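Local coordinates for periplasmic cell division protein (SufI) (Aquifex aeolicus, PDB 6SYY) that probably oxidises substrates and passes the electrons to dioxygen, as multicopper oxidases do, through one mononuclear copper and a cluster of three coppers, at residues A[57-63]-A[101-106]; A[317-323]-A[358-364]; A[441-447]-A[483-489]. One frame throughout, in Å; residues are numbered along the deposited sequence.

Contact 1: A[57-63]-A[101-106]; sequences FPDGQRV and QTFSAD
Phe57 lays its ring on that of Phe103 in an offset stack, centroids 4.6 Å apart and planes 24° from parallel, in the N-terminal cupredoxin domain, where the loop 57-63 crosses beside strand 102-110 and leads, at Val63, into strand 63-72, its parallel neighbour. This is the tight side. Phe103 CE2 sits over the centre of one face of the Phe57 ring, Val63 CG2 covers the opposite face near the rim, and Trp119 meets Phe103 edge-to-face beyond. Gln101 ties the polar end down: with CG between its backbone N and carbonyl carbon (chi1 82°), the side chain, extended beyond CG, brings NE2 to Phe57 O at 3.1 Å and also to Thr102 O, while OE1 pairs with Arg98 N. Gly60 N reaches Thr102 O from the other face of that carbonyl. A leucine in place of Gln101 would probably leave Phe57 O without this donor, Thr102 O with one grip fewer and Arg98 N without its acceptor on this side chain. At the far end Asp106 N bonds straight to Val63 O, 2.9 Å away. The solvent side is looser. Exposed Arg62 drapes its guanidinium face over Ser104 CA, and NH1 makes a salt bridge to Asp106 OD2 at 2.8 Å whose hydrogen bond is weak; NH2 has a second acid, Asp146. One water donates to Pro58 O and Gln61 O and accepts from Ser104 N at 3.0 Å.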
loop_
_atom_site.group_PDB
_atom_site.type_symbol
_atom_site.label_atom_id
_atom_site.label_comp_id
_atom_site.label_asym_id
_atom_site.label_seq_id
_atom_site.Cartn_x
_atom_site.Cartn_y
_atom_site.Cartn_z
ATOM N N PHE A 57 -17.787 7.246 1.005
ATOM C CA PHE A 57 -17.398 8.526 1.581
ATOM C C PHE A 57 -18.148 9.652 0.879
ATOM O O PHE A 57 -17.981 9.829 -0.336
ATOM C CB PHE A 57 -15.894 8.711 1.452
ATOM C CG PHE A 57 -15.262 9.417 2.613
ATOM C CD1 PHE A 57 -14.670 8.696 3.638
ATOM C CD2 PHE A 57 -15.248 10.802 2.678
ATOM C CE1 PHE A 57 -14.077 9.346 4.713
ATOM C CE2 PHE A 57 -14.661 11.459 3.750
ATOM C CZ PHE A 57 -14.072 10.729 4.766
ATOM N N PRO A 58 -18.974 10.421 1.583
ATOM C CA PRO A 58 -19.784 11.442 0.915
ATOM C C PRO A 58 -18.932 12.581 0.378
ATOM O O PRO A 58 -17.803 12.817 0.814
ATOM C CB PRO A 58 -20.721 11.928 2.025
ATOM C CG PRO A 58 -19.942 11.709 3.275
ATOM C CD PRO A 58 -19.169 10.433 3.042
ATOM N N ASP A 59 -19.510 13.308 -0.575
ATOM C CA ASP A 59 -18.819 14.387 -1.274
ATOM C C ASP A 59 -18.977 15.685 -0.480
ATOM O O ASP A 59 -20.080 16.234 -0.378
ATOM C CB ASP A 59 -19.365 14.525 -2.695
ATOM C CG ASP A 59 -18.663 15.606 -3.492
ATOM O OD1 ASP A 59 -17.641 16.134 -3.013
ATOM O OD2 ASP A 59 -19.142 15.931 -4.598
ATOM N N GLY A 60 -17.874 16.173 0.082
ATOM C CA GLY A 60 -17.897 17.439 0.785
ATOM C C GLY A 60 -18.652 17.445 2.093
ATOM O O GLY A 60 -19.027 18.518 2.571
ATOM N N GLN A 61 -18.891 16.279 2.687
ATOM C CA GLN A 61 -19.567 16.172 3.974
ATOM C C GLN A 61 -18.607 15.575 4.985
ATOM O O GLN A 61 -17.941 14.575 4.700
ATOM C CB GLN A 61 -20.825 15.317 3.873
ATOM C CG GLN A 61 -21.892 15.910 2.985
ATOM C CD GLN A 61 -23.152 15.082 2.991
ATOM O OE1 GLN A 61 -23.443 14.386 3.966
ATOM N NE2 GLN A 61 -23.905 15.138 1.900
ATOM N N ARG A 62 -18.546 16.185 6.165
ATOM C CA ARG A 62 -17.536 15.819 7.147
ATOM C C ARG A 62 -17.784 14.422 7.701
ATOM O O ARG A 62 -18.915 14.058 8.037
ATOM C CB ARG A 62 -17.509 16.842 8.280
ATOM C CG ARG A 62 -16.733 18.102 7.938
ATOM C CD ARG A 62 -15.239 17.831 7.977
ATOM N NE ARG A 62 -14.499 18.716 7.086
ATOM C CZ ARG A 62 -13.174 18.743 6.990
ATOM N NH1 ARG A 62 -12.434 17.939 7.745
ATOM N NH2 ARG A 62 -12.585 19.578 6.144
ATOM N N VAL A 63 -16.706 13.645 7.800
ATOM C CA VAL A 63 -16.736 12.271 8.283
ATOM C C VAL A 63 -15.686 12.116 9.373
ATOM O O VAL A 63 -14.510 12.434 9.156
ATOM C CB VAL A 63 -16.466 11.266 7.148
ATOM C CG1 VAL A 63 -16.379 9.850 7.702
ATOM C CG2 VAL A 63 -17.528 11.379 6.075
ATOM N N GLN A 101 -14.571 14.229 -6.402
ATOM C CA GLN A 101 -15.351 14.611 -5.236
ATOM C C GLN A 101 -14.488 15.350 -4.215
ATOM O O GLN A 101 -13.254 15.302 -4.240
ATOM C CB GLN A 101 -15.977 13.380 -4.580
ATOM C CG GLN A 101 -15.029 12.629 -3.665
ATOM C CD GLN A 101 -15.727 11.571 -2.847
ATOM O OE1 GLN A 101 -15.983 10.467 -3.329
ATOM N NE2 GLN A 101 -16.042 11.900 -1.599
ATOM N N THR A 102 -15.162 16.043 -3.301
ATOM C CA THR A 102 -14.494 16.676 -2.173
ATOM C C THR A 102 -14.383 15.678 -1.028
ATOM O O THR A 102 -15.300 14.889 -0.783
ATOM C CB THR A 102 -15.246 17.930 -1.721
ATOM O OG1 THR A 102 -15.238 18.898 -2.778
ATOM C CG2 THR A 102 -14.591 18.539 -0.489
ATOM N N PHE A 103 -13.238 15.706 -0.351
ATOM C CA PHE A 103 -12.894 14.786 0.728
ATOM C C PHE A 103 -12.757 15.604 2.009
ATOM O O PHE A 103 -11.789 16.356 2.166
ATOM C CB PHE A 103 -11.602 14.045 0.375
ATOM C CG PHE A 103 -11.182 13.001 1.377
ATOM C CD1 PHE A 103 -10.189 13.272 2.304
ATOM C CD2 PHE A 103 -11.755 11.743 1.368
ATOM C CE1 PHE A 103 -9.784 12.315 3.217
ATOM C CE2 PHE A 103 -11.359 10.780 2.284
ATOM C CZ PHE A 103 -10.371 11.067 3.209
ATOM N N SER A 104 -13.726 15.470 2.917
ATOM C CA SER A 104 -13.799 16.259 4.151
ATOM C C SER A 104 -13.696 15.318 5.350
ATOM O O SER A 104 -14.710 14.812 5.834
ATOM C CB SER A 104 -15.103 17.061 4.203
ATOM O OG SER A 104 -15.300 17.805 3.016
ATOM N N ALA A 105 -12.480 15.098 5.847
ATOM C CA ALA A 105 -12.244 14.117 6.900
ATOM C C ALA A 105 -11.739 14.782 8.171
ATOM O O ALA A 105 -10.927 15.712 8.120
ATOM C CB ALA A 105 -11.240 13.049 6.456
ATOM N N ASP A 106 -12.231 14.297 9.311
ATOM C CA ASP A 106 -11.707 14.642 10.625
ATOM C C ASP A 106 -11.180 13.375 11.275
ATOM O O ASP A 106 -11.910 12.383 11.387
ATOM C CB ASP A 106 -12.772 15.273 11.530
ATOM C CG ASP A 106 -13.539 16.379 10.848
ATOM O OD1 ASP A 106 -14.766 16.228 10.667
ATOM O OD2 ASP A 106 -12.911 17.393 10.479
HETATM O O HOH W 1 -16.463 14.285 2.522
#

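Contact 2: A[317-323]-A[358-364]; sequences KLYNFPH and NSEFEVM
With its CG between the backbone N and the carbonyl carbon (chi1 50°), Phe361 swings its ring across to Asn320, whose own CG lies opposite its backbone N (chi1 179°), and the two groups meet on one face of an antiparallel strand pair that carries a classic beta bulge. The strands belong to the second cupredoxin domain, and between them the chain makes the methionine-rich loop, most of which is not modelled. Asn320 CB packs over the Phe361 ring, 4.0 Å from its centroid, in a CH-pi contact. The amide leans over the same ring with planes 31° apart, bringing ND2 within 3.3 Å of Phe361 CZ. Both polar ends of this buried amide are used: ND2 donates to a water that in turn donates to Ser359 O, and OD1 pairs with Arg262 N on the neighbouring strand.

The other face of the sheet belongs to Tyr319, whose ring lies over the Phe361 carbonyl, with the oxygen over the ring centre. Tyr319 CD2 in turn stands over the middle of the Phe321 ring, which also has Arg271 as a cation-pi partner.

The bulge is formed by Val363 and Met364, which both face Leu318. Leu318 O is gripped twice, by Val363 N at 2.7 Å and by Met364 N at 3.2 Å, and the extra residue shifts the register by one. Leu318 CD2 rests on Val363 CG1 at 3.7 Å, and Ile231 and Val233 of strand 230-233 also touch the valine. Beyond the strands, at the mouth of the loop, His323 ND1 is hydrogen-bonded to Leu325 N. His323 N makes a weak bond to Asn358 OD1 (3.1 Å), and that same oxygen stands over the centre of the imidazole ring.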
loop_
_atom_site.group_PDB
_atom_site.type_symbol
_atom_site.label_atom_id
_atom_site.label_comp_id
_atom_site.label_asym_id
_atom_site.label_seq_id
_atom_site.Cartn_x
_atom_site.Cartn_y
_atom_site.Cartn_z
ATOM N N LYS A 317 -4.050 -22.732 -4.687
ATOM C CA LYS A 317 -3.308 -22.213 -3.544
ATOM C C LYS A 317 -2.636 -20.902 -3.931
ATOM O O LYS A 317 -1.772 -20.882 -4.815
ATOM C CB LYS A 317 -2.264 -23.222 -3.064
ATOM C CG LYS A 317 -2.840 -24.465 -2.386
ATOM C CD LYS A 317 -1.762 -25.512 -2.088
ATOM C CE LYS A 317 -1.114 -26.036 -3.367
ATOM N NZ LYS A 317 -0.177 -27.173 -3.129
ATOM N N LEU A 318 -3.042 -19.812 -3.283
ATOM C CA LEU A 318 -2.278 -18.569 -3.349
ATOM C C LEU A 318 -1.023 -18.747 -2.509
ATOM O O LEU A 318 -1.084 -18.745 -1.274
ATOM C CB LEU A 318 -3.101 -17.387 -2.855
ATOM C CG LEU A 318 -2.276 -16.103 -2.748
ATOM C CD1 LEU A 318 -1.880 -15.613 -4.130
ATOM C CD2 LEU A 318 -3.015 -15.025 -1.980
ATOM N N TYR A 319 0.114 -18.912 -3.172
ATOM C CA TYR A 319 1.327 -19.389 -2.532
ATOM C C TYR A 319 2.411 -18.324 -2.588
ATOM O O TYR A 319 2.558 -17.625 -3.594
ATOM C CB TYR A 319 1.817 -20.668 -3.204
ATOM C CG TYR A 319 2.820 -21.424 -2.383
ATOM C CD1 TYR A 319 2.410 -22.285 -1.370
ATOM C CD2 TYR A 319 4.182 -21.283 -2.619
ATOM C CE1 TYR A 319 3.332 -22.982 -0.613
ATOM C CE2 TYR A 319 5.111 -21.975 -1.869
ATOM C CZ TYR A 319 4.683 -22.821 -0.869
ATOM O OH TYR A 319 5.615 -23.507 -0.127
ATOM N N ASN A 320 3.165 -18.208 -1.497
ATOM C CA ASN A 320 4.290 -17.287 -1.411
ATOM C C ASN A 320 5.580 -18.072 -1.579
ATOM O O ASN A 320 5.868 -18.975 -0.787
ATOM C CB ASN A 320 4.298 -16.541 -0.078
ATOM C CG ASN A 320 5.475 -15.593 0.044
ATOM O OD1 ASN A 320 5.494 -14.531 -0.573
ATOM N ND2 ASN A 320 6.468 -15.979 0.832
ATOM N N PHE A 321 6.342 -17.733 -2.601
ATOM C CA PHE A 321 7.647 -18.317 -2.863
ATOM C C PHE A 321 8.739 -17.438 -2.275
ATOM O O PHE A 321 8.488 -16.281 -1.924
ATOM C CB PHE A 321 7.851 -18.484 -4.372
ATOM C CG PHE A 321 7.055 -19.611 -4.964
ATOM C CD1 PHE A 321 7.480 -20.924 -4.822
ATOM C CD2 PHE A 321 5.882 -19.361 -5.661
ATOM C CE1 PHE A 321 6.753 -21.968 -5.363
ATOM C CE2 PHE A 321 5.151 -20.402 -6.205
ATOM C CZ PHE A 321 5.587 -21.706 -6.055
ATOM N N PRO A 322 9.955 -17.963 -2.112
ATOM C CA PRO A 322 11.054 -17.132 -1.596
ATOM C C PRO A 322 11.249 -15.873 -2.429
ATOM O O PRO A 322 11.390 -15.930 -3.653
ATOM C CB PRO A 322 12.264 -18.064 -1.681
ATOM C CG PRO A 322 11.675 -19.430 -1.512
ATOM C CD PRO A 322 10.334 -19.386 -2.192
ATOM N N HIS A 323 11.245 -14.720 -1.752
ATOM C CA HIS A 323 11.269 -13.441 -2.453
ATOM C C HIS A 323 12.643 -13.088 -3.002
ATOM O O HIS A 323 12.731 -12.250 -3.906
ATOM C CB HIS A 323 10.768 -12.320 -1.537
ATOM C CG HIS A 323 11.532 -12.187 -0.256
ATOM N ND1 HIS A 323 12.851 -11.790 -0.213
ATOM C CD2 HIS A 323 11.156 -12.384 1.030
ATOM C CE1 HIS A 323 13.257 -11.756 1.044
ATOM N NE2 HIS A 323 12.247 -12.111 1.819
ATOM N N ASN A 358 12.934 -15.758 4.725
ATOM C CA ASN A 358 12.861 -15.905 3.274
ATOM C C ASN A 358 12.180 -17.217 2.897
ATOM O O ASN A 358 12.501 -17.824 1.872
ATOM C CB ASN A 358 14.256 -15.825 2.644
ATOM C CG ASN A 358 14.215 -15.607 1.134
ATOM O OD1 ASN A 358 13.210 -15.156 0.580
ATOM N ND2 ASN A 358 15.313 -15.931 0.463
ATOM N N SER A 359 11.232 -17.665 3.715
ATOM C CA SER A 359 10.631 -18.976 3.543
ATOM C C SER A 359 9.442 -18.919 2.586
ATOM O O SER A 359 8.943 -17.852 2.223
ATOM C CB SER A 359 10.201 -19.547 4.896
ATOM O OG SER A 359 9.302 -18.677 5.559
ATOM N N GLU A 360 8.998 -20.101 2.165
ATOM C CA GLU A 360 7.823 -20.249 1.323
ATOM C C GLU A 360 6.683 -20.844 2.137
ATOM O O GLU A 360 6.905 -21.631 3.063
ATOM C CB GLU A 360 8.115 -21.130 0.106
ATOM C CG GLU A 360 8.621 -22.518 0.432
ATOM C CD GLU A 360 8.838 -23.359 -0.812
ATOM O OE1 GLU A 360 9.179 -22.786 -1.868
ATOM O OE2 GLU A 360 8.661 -24.592 -0.738
ATOM N N PHE A 361 5.459 -20.457 1.788
ATOM C CA PHE A 361 4.292 -20.831 2.576
ATOM C C PHE A 361 3.032 -20.444 1.822
ATOM O O PHE A 361 3.035 -19.497 1.029
ATOM C CB PHE A 361 4.307 -20.147 3.950
ATOM C CG PHE A 361 4.539 -18.667 3.883
ATOM C CD1 PHE A 361 5.815 -18.147 4.019
ATOM C CD2 PHE A 361 3.485 -17.792 3.681
ATOM C CE1 PHE A 361 6.034 -16.784 3.956
ATOM C CE2 PHE A 361 3.702 -16.430 3.605
ATOM C CZ PHE A 361 4.976 -15.926 3.750
ATOM N N GLU A 362 1.953 -21.174 2.091
ATOM C CA GLU A 362 0.667 -20.836 1.501
ATOM C C GLU A 362 0.087 -19.601 2.179
ATOM O O GLU A 362 0.121 -19.476 3.406
ATOM C CB GLU A 362 -0.294 -22.018 1.627
ATOM C CG GLU A 362 -1.708 -21.741 1.144
ATOM C CD GLU A 362 -2.554 -22.997 1.097
ATOM O OE1 GLU A 362 -1.989 -24.081 0.841
ATOM O OE2 GLU A 362 -3.780 -22.904 1.318
ATOM N N VAL A 363 -0.428 -18.675 1.374
ATOM C CA VAL A 363 -1.119 -17.505 1.911
ATOM C C VAL A 363 -2.614 -17.761 2.044
ATOM O O VAL A 363 -3.229 -17.398 3.051
ATOM C CB VAL A 363 -0.841 -16.275 1.024
ATOM C CG1 VAL A 363 -1.661 -15.092 1.496
ATOM C CG2 VAL A 363 0.640 -15.939 1.029
ATOM N N MET A 364 -3.212 -18.407 1.048
ATOM C CA MET A 364 -4.660 -18.524 0.988
ATOM C C MET A 364 -5.030 -19.629 0.005
ATOM O O MET A 364 -4.264 -19.962 -0.905
ATOM C CB MET A 364 -5.282 -17.187 0.582
ATOM C CG MET A 364 -6.776 -17.125 0.685
ATOM S SD MET A 364 -7.369 -15.569 0.021
ATOM C CE MET A 364 -9.084 -15.993 -0.240
HETATM O O HOH W 2 9.174 -15.265 1.213
#

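Contact 3: A[441-447]-A[483-489]; sequences IEYVNNT and VAPMETV
Asn445 spans from one sheet of the C-terminal cupredoxin sandwich to the other: it ends strand 437-445, while its ND2 donates to Val483 O at 3.2 Å, at the close of strand 480-483 in the opposing sheet. With CG trans to the backbone N (chi1 -176°), the amide is directed into the type II turn from Ala484 to Glu487, where ND2 also makes a weak bond to Ala484 O; Met449 O is a further acceptor for ND2. Asn445 CB meanwhile rests on Val483 CG1, 3.6 Å away.

The other end of the amide looks back to its own chain. OD1 accepts Thr447 N, closing an Asx turn, and Thr447 OG1, which lies 2.6 Å off in the carbonyl plane on a lone pair. That hydroxyl is hydrogen-bonded in turn to His451 NE2, and His451 is a ligand of the mononuclear copper; that copper lies about 7 Å from the Thr447 side chain. Asn445 thus stands behind Thr447 as an outer-shell residue, a chain consistent with fixing the rotation of the copper-bound imidazole.

What positions the turn lies further out. Glu487 N closes the turn on Ala484 O at 3.0 Å, and its OE2 accepts Ala484 N at 2.8 Å and makes a salt bridge to Arg465; Glu487 O takes Asn445 N at 3.1 Å, tying the turn to the strand. From there the strands run on antiparallel: Val444 and Thr488 lie side by side as a non-hydrogen-bonded pair, and Tyr443 and Val489 form the next, hydrogen-bonded one, with Tyr443 O accepting Val489 N at 3.0 Å.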
loop_
_atom_site.group_PDB
_atom_site.type_symbol
_atom_site.label_atom_id
_atom_site.label_comp_id
_atom_site.label_asym_id
_atom_site.label_seq_id
_atom_site.Cartn_x
_atom_site.Cartn_y
_atom_site.Cartn_z
ATOM N N ILE A 441 14.480 10.504 -10.305
ATOM C CA ILE A 441 15.047 10.107 -9.027
ATOM C C ILE A 441 15.788 8.796 -9.225
ATOM O O ILE A 441 15.278 7.870 -9.867
ATOM C CB ILE A 441 13.965 9.988 -7.943
ATOM C CG1 ILE A 441 13.380 11.366 -7.637
ATOM C CG2 ILE A 441 14.539 9.368 -6.681
ATOM C CD1 ILE A 441 12.423 11.370 -6.463
ATOM N N GLU A 442 16.997 8.724 -8.685
ATOM C CA GLU A 442 17.902 7.599 -8.880
ATOM C C GLU A 442 18.218 7.019 -7.508
ATOM O O GLU A 442 19.103 7.518 -6.804
ATOM C CB GLU A 442 19.166 8.051 -9.607
ATOM C CG GLU A 442 20.145 6.946 -9.909
ATOM C CD GLU A 442 21.310 7.441 -10.727
ATOM O OE1 GLU A 442 21.314 8.645 -11.066
ATOM O OE2 GLU A 442 22.214 6.633 -11.028
ATOM N N TYR A 443 17.483 5.983 -7.123
ATOM C CA TYR A 443 17.768 5.283 -5.882
ATOM C C TYR A 443 18.984 4.389 -6.072
ATOM O O TYR A 443 19.034 3.591 -7.013
ATOM C CB TYR A 443 16.567 4.451 -5.443
ATOM C CG TYR A 443 15.373 5.261 -4.995
ATOM C CD1 TYR A 443 15.454 6.096 -3.891
ATOM C CD2 TYR A 443 14.158 5.170 -5.661
ATOM C CE1 TYR A 443 14.360 6.833 -3.469
ATOM C CE2 TYR A 443 13.060 5.899 -5.247
ATOM C CZ TYR A 443 13.168 6.731 -4.149
ATOM O OH TYR A 443 12.079 7.461 -3.730
ATOM N N VAL A 444 19.965 4.528 -5.185
ATOM C CA VAL A 444 21.171 3.708 -5.199
ATOM C C VAL A 444 21.275 3.039 -3.838
ATOM O O VAL A 444 21.615 3.693 -2.844
ATOM C CB VAL A 444 22.428 4.533 -5.505
ATOM C CG1 VAL A 444 23.640 3.625 -5.595
ATOM C CG2 VAL A 444 22.253 5.323 -6.793
ATOM N N ASN A 445 20.997 1.739 -3.789
ATOM C CA ASN A 445 20.963 0.988 -2.533
ATOM C C ASN A 445 22.332 0.363 -2.293
ATOM O O ASN A 445 22.667 -0.667 -2.877
ATOM C CB ASN A 445 19.867 -0.071 -2.575
ATOM C CG ASN A 445 19.723 -0.818 -1.262
ATOM O OD1 ASN A 445 20.407 -0.518 -0.278
ATOM N ND2 ASN A 445 18.816 -1.792 -1.233
ATOM N N ASN A 446 23.121 0.979 -1.411
ATOM C CA ASN A 446 24.416 0.448 -1.011
ATOM C C ASN A 446 24.344 -0.353 0.284
ATOM O O ASN A 446 25.365 -0.517 0.962
ATOM C CB ASN A 446 25.433 1.582 -0.869
ATOM C CG ASN A 446 25.777 2.227 -2.197
ATOM O OD1 ASN A 446 25.863 1.553 -3.226
ATOM N ND2 ASN A 446 25.974 3.541 -2.179
ATOM N N THR A 447 23.165 -0.854 0.644
ATOM C CA THR A 447 22.993 -1.642 1.856
ATOM C C THR A 447 22.716 -3.096 1.505
ATOM O O THR A 447 22.501 -3.455 0.344
ATOM C CB THR A 447 21.855 -1.087 2.720
ATOM O OG1 THR A 447 20.599 -1.404 2.112
ATOM C CG2 THR A 447 21.979 0.420 2.857
ATOM N N VAL A 483 13.593 -1.623 -4.245
ATOM C CA VAL A 483 14.999 -1.400 -4.563
ATOM C C VAL A 483 15.790 -2.497 -3.865
ATOM O O VAL A 483 15.997 -2.441 -2.647
ATOM C CB VAL A 483 15.479 -0.009 -4.143
ATOM C CG1 VAL A 483 16.922 0.207 -4.582
ATOM C CG2 VAL A 483 14.565 1.062 -4.731
ATOM N N ALA A 484 16.241 -3.491 -4.635
ATOM C CA ALA A 484 16.904 -4.663 -4.083
ATOM C C ALA A 484 18.308 -4.310 -3.595
ATOM O O ALA A 484 18.854 -3.267 -3.963
ATOM C CB ALA A 484 16.976 -5.767 -5.136
ATOM N N PRO A 485 18.912 -5.160 -2.760
ATOM C CA PRO A 485 20.288 -4.903 -2.317
ATOM C C PRO A 485 21.222 -4.704 -3.499
ATOM O O PRO A 485 21.180 -5.450 -4.477
ATOM C CB PRO A 485 20.646 -6.166 -1.527
ATOM C CG PRO A 485 19.353 -6.657 -1.020
ATOM C CD PRO A 485 18.346 -6.348 -2.095
ATOM N N MET A 486 22.055 -3.668 -3.407
ATOM C CA MET A 486 23.058 -3.342 -4.420
ATOM C C MET A 486 22.435 -3.027 -5.779
ATOM O O MET A 486 23.102 -3.138 -6.812
ATOM C CB MET A 486 24.100 -4.464 -4.552
ATOM C CG MET A 486 24.768 -4.846 -3.230
ATOM S SD MET A 486 25.447 -3.422 -2.337
ATOM C CE MET A 486 26.107 -4.207 -0.866
ATOM N N GLU A 487 21.167 -2.628 -5.805
ATOM C CA GLU A 487 20.474 -2.288 -7.039
ATOM C C GLU A 487 20.317 -0.780 -7.168
ATOM O O GLU A 487 20.195 -0.061 -6.172
ATOM C CB GLU A 487 19.092 -2.955 -7.104
ATOM C CG GLU A 487 18.275 -2.586 -8.338
ATOM C CD GLU A 487 16.988 -3.381 -8.458
ATOM O OE1 GLU A 487 16.698 -3.880 -9.564
ATOM O OE2 GLU A 487 16.267 -3.504 -7.446
ATOM N N THR A 488 20.336 -0.305 -8.410
ATOM C CA THR A 488 19.998 1.070 -8.743
ATOM C C THR A 488 18.713 1.062 -9.561
ATOM O O THR A 488 18.573 0.265 -10.495
ATOM C CB THR A 488 21.132 1.750 -9.518
ATOM O OG1 THR A 488 22.291 1.859 -8.679
ATOM C CG2 THR A 488 20.712 3.140 -9.980
ATOM N N VAL A 489 17.771 1.925 -9.190
ATOM C CA VAL A 489 16.493 2.061 -9.877
ATOM C C VAL A 489 16.310 3.526 -10.243
ATOM O O VAL A 489 16.602 4.414 -9.434
ATOM C CB VAL A 489 15.324 1.559 -9.002
ATOM C CG1 VAL A 489 13.996 1.676 -9.739
ATOM C CG2 VAL A 489 15.567 0.119 -8.572
#

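In the fold
The three contacts fall in three different cupredoxin domains and share no strand. Contact 1, where a loop enters a parallel strand pairing, lies across the chain's centre from the other two, their centres about 39 Å away; contacts 2 and 3 come within about 8 Å at their nearest atoms. Contact 3 is the buried one and relies on a polar amide network leading to a copper ligand. Contacts 1 and 2 are partly buried: the first sets an aromatic stack against a surface salt bridge, the second pairs an antiparallel bulge with amide-on-ring packing at the base of the methionine-rich loop. Both use an ordered water between the segments, whereas contact 3 closes with direct bonds.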